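Local coordinates for protein DNA polymerase III subunit beta (PDB 4TRT) that probably encircles DNA as a head-to-tail ring-shaped homodimer and tethers DNA polymerases and other proteins to it, giving processive synthesis, at residues 249-254 with 330-335; 284-289 with 297-302. One frame throughout, in Å; residues are numbered along the deposited sequence.

Both contacts pair antiparallel strands of the C-terminal domain, but in two different sheets. Contact 1 is the more buried and joins inner strands far apart in sequence. Contact 2 is a hairpin, partly buried, nested in the chain loop that contact 1 closes. Its second strand pairs with a strand of the second subunit, so the sheet continues across the interface. The centres lie about 13 Å apart, and V302 packs on V250 and L252 between them. Each contact has one face against helix 254-265. The other faces differ. Contact 2 stacks an arginine on a glutamine across the strands, whereas the contact 1 glutamate is paired outside its segments.

Contact 1. Residues 249-254 with 330-335; sequences QVTLPA and DAELLF
The first torsions of L252 and L333 bring their branch ends together. CG of L252 sits between the backbone N and the carbonyl carbon (chi1 72°), while CG of L333 is anti to its carbonyl carbon, beside the backbone N (chi1 -41°). The two side chains cross at about a right angle, with L252 CD2 4.1 Å from L333 CD1. L252 CD2 also lies 4.2 Å from A331 CB. On the same face, V250 CG2 comes to the edge of the F335 ring, 4.2 Å from CE2. Four backbone hydrogen bonds hold the register, two between V250 and L333 and two between L252 and A331. The strands are neighbours in an antiparallel sheet of the ring-shaped processivity factor, with sheets outside and helices lining the hole. Helix 254-265 starts just after P253, and its L257 packs on L252 and L333. Q249 and L334 run side by side on the other face, with Q249 CG 3.6 Å from L334 CD2. There T251 OG1 lies 3.7 Å from E332 CG. The E332 carboxylate is held beyond the pair: OE1 forms a salt bridge with R345, and OE2 takes a hydrogen bond from G348 N. D330 OD1 lies 3.5 Å from P253 CA, at the start of the helix.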
loop_
_atom_site.group_PDB
_atom_site.type_symbol
_atom_site.label_atom_id
_atom_site.label_comp_id
_atom_site.label_asym_id
_atom_site.label_seq_id
_atom_site.Cartn_x
_atom_site.Cartn_y
_atom_site.Cartn_z
ATOM N N GLN A 249 16.663 25.627 -26.329
ATOM C CA GLN A 249 16.472 24.185 -26.317
ATOM C C GLN A 249 17.464 23.626 -25.329
ATOM O O GLN A 249 18.634 23.982 -25.366
ATOM C CB GLN A 249 16.750 23.603 -27.707
ATOM C CG GLN A 249 16.641 22.088 -27.799
ATOM C CD GLN A 249 17.063 21.595 -29.171
ATOM O OE1 GLN A 249 16.503 22.026 -30.181
ATOM N NE2 GLN A 249 18.086 20.717 -29.222
ATOM N N VAL A 250 16.993 22.781 -24.423
ATOM C CA VAL A 250 17.844 22.157 -23.432
ATOM C C VAL A 250 17.603 20.659 -23.526
ATOM O O VAL A 250 16.461 20.223 -23.617
ATOM C CB VAL A 250 17.516 22.672 -22.007
ATOM C CG1 VAL A 250 18.245 21.849 -20.946
ATOM C CG2 VAL A 250 17.909 24.144 -21.879
ATOM N N THR A 251 18.681 19.877 -23.536
ATOM C CA THR A 251 18.575 18.444 -23.597
ATOM C C THR A 251 19.330 17.872 -22.391
ATOM O O THR A 251 20.454 18.299 -22.104
ATOM C CB THR A 251 19.199 17.953 -24.933
ATOM O OG1 THR A 251 18.439 18.488 -26.036
ATOM C CG2 THR A 251 19.204 16.482 -24.987
ATOM N N LEU A 252 18.728 16.901 -21.704
ATOM C CA LEU A 252 19.340 16.313 -20.523
ATOM C C LEU A 252 18.675 14.985 -20.182
ATOM O O LEU A 252 17.593 14.696 -20.687
ATOM C CB LEU A 252 19.251 17.289 -19.335
ATOM C CG LEU A 252 17.881 17.498 -18.701
ATOM C CD1 LEU A 252 18.038 18.440 -17.521
ATOM C CD2 LEU A 252 16.818 18.040 -19.657
ATOM N N PRO A 253 19.305 14.192 -19.309
ATOM C CA PRO A 253 18.730 12.907 -18.919
ATOM C C PRO A 253 17.401 13.073 -18.201
ATOM O O PRO A 253 17.299 13.880 -17.273
ATOM C CB PRO A 253 19.779 12.330 -17.972
ATOM C CG PRO A 253 21.050 13.036 -18.312
ATOM C CD PRO A 253 20.620 14.412 -18.673
ATOM N N ALA A 254 16.391 12.337 -18.650
ATOM C CA ALA A 254 15.048 12.462 -18.117
ATOM C C ALA A 254 14.998 12.115 -16.638
ATOM O O ALA A 254 14.321 12.792 -15.860
ATOM C CB ALA A 254 14.099 11.560 -18.882
ATOM N N ASP A 330 16.325 10.663 -22.650
ATOM C CA ASP A 330 16.673 12.075 -22.591
ATOM C C ASP A 330 15.467 12.941 -22.888
ATOM O O ASP A 330 14.639 12.602 -23.728
ATOM C CB ASP A 330 17.826 12.347 -23.554
ATOM C CG ASP A 330 19.094 11.608 -23.144
ATOM O OD1 ASP A 330 19.753 12.015 -22.149
ATOM O OD2 ASP A 330 19.414 10.592 -23.801
ATOM N N ALA A 331 15.338 14.016 -22.119
ATOM C CA ALA A 331 14.281 14.981 -22.329
ATOM C C ALA A 331 14.809 16.155 -23.145
ATOM O O ALA A 331 15.969 16.529 -23.016
ATOM C CB ALA A 331 13.738 15.463 -20.988
ATOM N N GLU A 332 13.928 16.722 -23.967
ATOM C CA GLU A 332 14.171 17.934 -24.718
ATOM C C GLU A 332 13.177 18.965 -24.211
ATOM O O GLU A 332 11.973 18.726 -24.213
ATOM C CB GLU A 332 13.910 17.658 -26.200
ATOM C CG GLU A 332 14.918 18.222 -27.163
ATOM C CD GLU A 332 14.704 17.665 -28.574
ATOM O OE1 GLU A 332 13.655 17.962 -29.160
ATOM O OE2 GLU A 332 15.568 16.919 -29.090
ATOM N N LEU A 333 13.678 20.094 -23.730
ATOM C CA LEU A 333 12.816 21.179 -23.232
ATOM C C LEU A 333 12.963 22.344 -24.196
ATOM O O LEU A 333 14.076 22.833 -24.411
ATOM C CB LEU A 333 13.250 21.623 -21.818
ATOM C CG LEU A 333 13.648 20.526 -20.823
ATOM C CD1 LEU A 333 14.104 21.150 -19.517
ATOM C CD2 LEU A 333 12.499 19.533 -20.625
ATOM N N LEU A 334 11.848 22.787 -24.765
ATOM C CA LEU A 334 11.841 23.854 -25.734
ATOM C C LEU A 334 11.079 25.042 -25.151
ATOM O O LEU A 334 9.882 24.945 -24.864
ATOM C CB LEU A 334 11.152 23.388 -27.002
ATOM C CG LEU A 334 11.637 22.095 -27.660
ATOM C CD1 LEU A 334 10.699 21.770 -28.822
ATOM C CD2 LEU A 334 13.063 22.219 -28.139
ATOM N N PHE A 335 11.779 26.167 -25.002
ATOM C CA PHE A 335 11.244 27.349 -24.349
ATOM C C PHE A 335 11.006 28.457 -25.359
ATOM O O PHE A 335 11.862 28.710 -26.223
ATOM C CB PHE A 335 12.221 27.843 -23.285
ATOM C CG PHE A 335 12.487 26.852 -22.212
ATOM C CD1 PHE A 335 11.490 26.502 -21.313
ATOM C CD2 PHE A 335 13.738 26.253 -22.100
ATOM C CE1 PHE A 335 11.740 25.597 -20.299
ATOM C CE2 PHE A 335 13.986 25.328 -21.103
ATOM C CZ PHE A 335 12.984 25.010 -20.196
#

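Contact 2. Residues 284-289 with 297-302; sequences TLRLAA and QDTLSV
Four backbone hydrogen bonds join L285 with L300 and L287 with D298, pairing the two strands of the hairpin 284-290 and 294-301. L287 N to D298 O is 2.8 Å and nearly straight, at 169°. The Q297 end also pairs with a strand of the second subunit, so the sheet crosses the ring interface. Apolar contact comes at the other end, where L285 CB meets V302 CG1 at 3.8 Å and T284 CB meets T299 CG2 at 3.8 Å. L287 turns to helix 254-265 and packs on A260 and V261. The polar contact is a stack. The R286 chain bends at chi3 (75°), which lays its guanidinium against the Q297 amide with the planes 25° apart. Q297 NE2 sits over the centre of one guanidinium face, 3.5 Å from R286 CZ. Lower down, R286 CG lies 3.6 Å from T299 OG1. R286 NH2 forms a salt bridge with E277, on strand 275-281. A leucine in place of R286 would probably leave E277 without its charge partner and the Q297 amide freer to turn. NE2 and the guanidinium nitrogens are all donors, so the stack is flat packing, and the charge of R286 is probably balanced by E277, its salt-bridge partner on the neighbouring strand.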
loop_
_atom_site.group_PDB
_atom_site.type_symbol
_atom_site.label_atom_id
_atom_site.label_comp_id
_atom_site.label_asym_id
_atom_site.label_seq_id
_atom_site.Cartn_x
_atom_site.Cartn_y
_atom_site.Cartn_z
ATOM N N THR A 284 24.075 24.671 -17.747
ATOM C CA THR A 284 23.447 24.083 -16.570
ATOM C C THR A 284 21.975 24.472 -16.457
ATOM O O THR A 284 21.559 25.519 -16.945
ATOM C CB THR A 284 24.164 24.479 -15.246
ATOM O OG1 THR A 284 23.948 25.865 -14.962
ATOM C CG2 THR A 284 25.674 24.152 -15.293
ATOM N N LEU A 285 21.192 23.606 -15.817
ATOM C CA LEU A 285 19.837 23.932 -15.420
ATOM C C LEU A 285 19.817 23.898 -13.900
ATOM O O LEU A 285 20.143 22.874 -13.292
ATOM C CB LEU A 285 18.834 22.933 -15.995
ATOM C CG LEU A 285 17.414 22.977 -15.427
ATOM C CD1 LEU A 285 16.757 24.338 -15.691
ATOM C CD2 LEU A 285 16.575 21.848 -16.018
ATOM N N ARG A 286 19.448 25.016 -13.289
ATOM C CA ARG A 286 19.268 25.061 -11.848
ATOM C C ARG A 286 17.780 25.091 -11.536
ATOM O O ARG A 286 17.022 25.889 -12.105
ATOM C CB ARG A 286 19.950 26.286 -11.260
ATOM C CG ARG A 286 20.043 26.238 -9.753
ATOM C CD ARG A 286 20.499 27.557 -9.187
ATOM N NE ARG A 286 19.423 28.538 -9.219
ATOM C CZ ARG A 286 19.564 29.807 -8.851
ATOM N NH1 ARG A 286 20.741 30.261 -8.425
ATOM N NH2 ARG A 286 18.523 30.625 -8.914
ATOM N N LEU A 287 17.367 24.228 -10.621
ATOM C CA LEU A 287 15.999 24.217 -10.125
ATOM C C LEU A 287 16.012 24.799 -8.727
ATOM O O LEU A 287 16.899 24.457 -7.938
ATOM C CB LEU A 287 15.484 22.786 -10.079
ATOM C CG LEU A 287 15.561 22.105 -11.444
ATOM C CD1 LEU A 287 15.123 20.668 -11.268
ATOM C CD2 LEU A 287 14.665 22.826 -12.440
ATOM N N ALA A 288 15.054 25.675 -8.423
ATOM C CA ALA A 288 14.976 26.326 -7.104
ATOM C C ALA A 288 13.540 26.397 -6.625
ATOM O O ALA A 288 12.610 26.609 -7.415
ATOM C CB ALA A 288 15.577 27.725 -7.141
ATOM N N ALA A 289 13.361 26.208 -5.324
ATOM C CA ALA A 289 12.084 26.429 -4.682
ATOM C C ALA A 289 12.334 26.917 -3.275
ATOM O O ALA A 289 13.408 26.687 -2.694
ATOM C CB ALA A 289 11.240 25.155 -4.682
ATOM N N GLN A 297 17.952 24.173 -3.869
ATOM C CA GLN A 297 18.444 24.302 -5.236
ATOM C C GLN A 297 19.139 23.016 -5.662
ATOM O O GLN A 297 19.869 22.411 -4.866
ATOM C CB GLN A 297 19.466 25.428 -5.342
ATOM C CG GLN A 297 18.885 26.820 -5.133
ATOM C CD GLN A 297 19.917 27.929 -5.247
ATOM O OE1 GLN A 297 21.122 27.679 -5.193
ATOM N NE2 GLN A 297 19.443 29.167 -5.390
ATOM N N ASP A 298 18.910 22.613 -6.907
ATOM C CA ASP A 298 19.641 21.501 -7.522
ATOM C C ASP A 298 20.133 21.930 -8.895
ATOM O O ASP A 298 19.404 22.605 -9.635
ATOM C CB ASP A 298 18.747 20.272 -7.631
ATOM C CG ASP A 298 19.527 18.972 -7.604
ATOM O OD1 ASP A 298 20.783 18.983 -7.623
ATOM O OD2 ASP A 298 18.874 17.910 -7.574
ATOM N N THR A 299 21.366 21.565 -9.236
ATOM C CA THR A 299 21.969 22.006 -10.510
ATOM C C THR A 299 22.349 20.801 -11.359
ATOM O O THR A 299 23.014 19.881 -10.865
ATOM C CB THR A 299 23.203 22.907 -10.269
ATOM O OG1 THR A 299 22.836 24.029 -9.452
ATOM C CG2 THR A 299 23.800 23.433 -11.587
ATOM N N LEU A 300 21.909 20.811 -12.623
ATOM C CA LEU A 300 22.161 19.733 -13.577
ATOM C C LEU A 300 22.934 20.248 -14.785
ATOM O O LEU A 300 22.648 21.336 -15.278
ATOM C CB LEU A 300 20.838 19.131 -14.083
ATOM C CG LEU A 300 19.899 18.469 -13.084
ATOM C CD1 LEU A 300 18.561 18.137 -13.745
ATOM C CD2 LEU A 300 20.534 17.223 -12.499
ATOM N N SER A 301 23.884 19.444 -15.262
ATOM C CA SER A 301 24.548 19.693 -16.530
ATOM C C SER A 301 23.588 19.399 -17.660
ATOM O O SER A 301 22.865 18.406 -17.624
ATOM C CB SER A 301 25.790 18.812 -16.680
ATOM O OG SER A 301 26.671 19.064 -15.609
ATOM N N VAL A 302 23.545 20.286 -18.644
ATOM C CA VAL A 302 22.675 20.109 -19.806
ATOM C C VAL A 302 23.407 20.520 -21.087
ATOM O O VAL A 302 24.462 21.155 -21.043
ATOM C CB VAL A 302 21.375 20.951 -19.698
ATOM C CG1 VAL A 302 20.578 20.558 -18.454
ATOM C CG2 VAL A 302 21.680 22.451 -19.690
#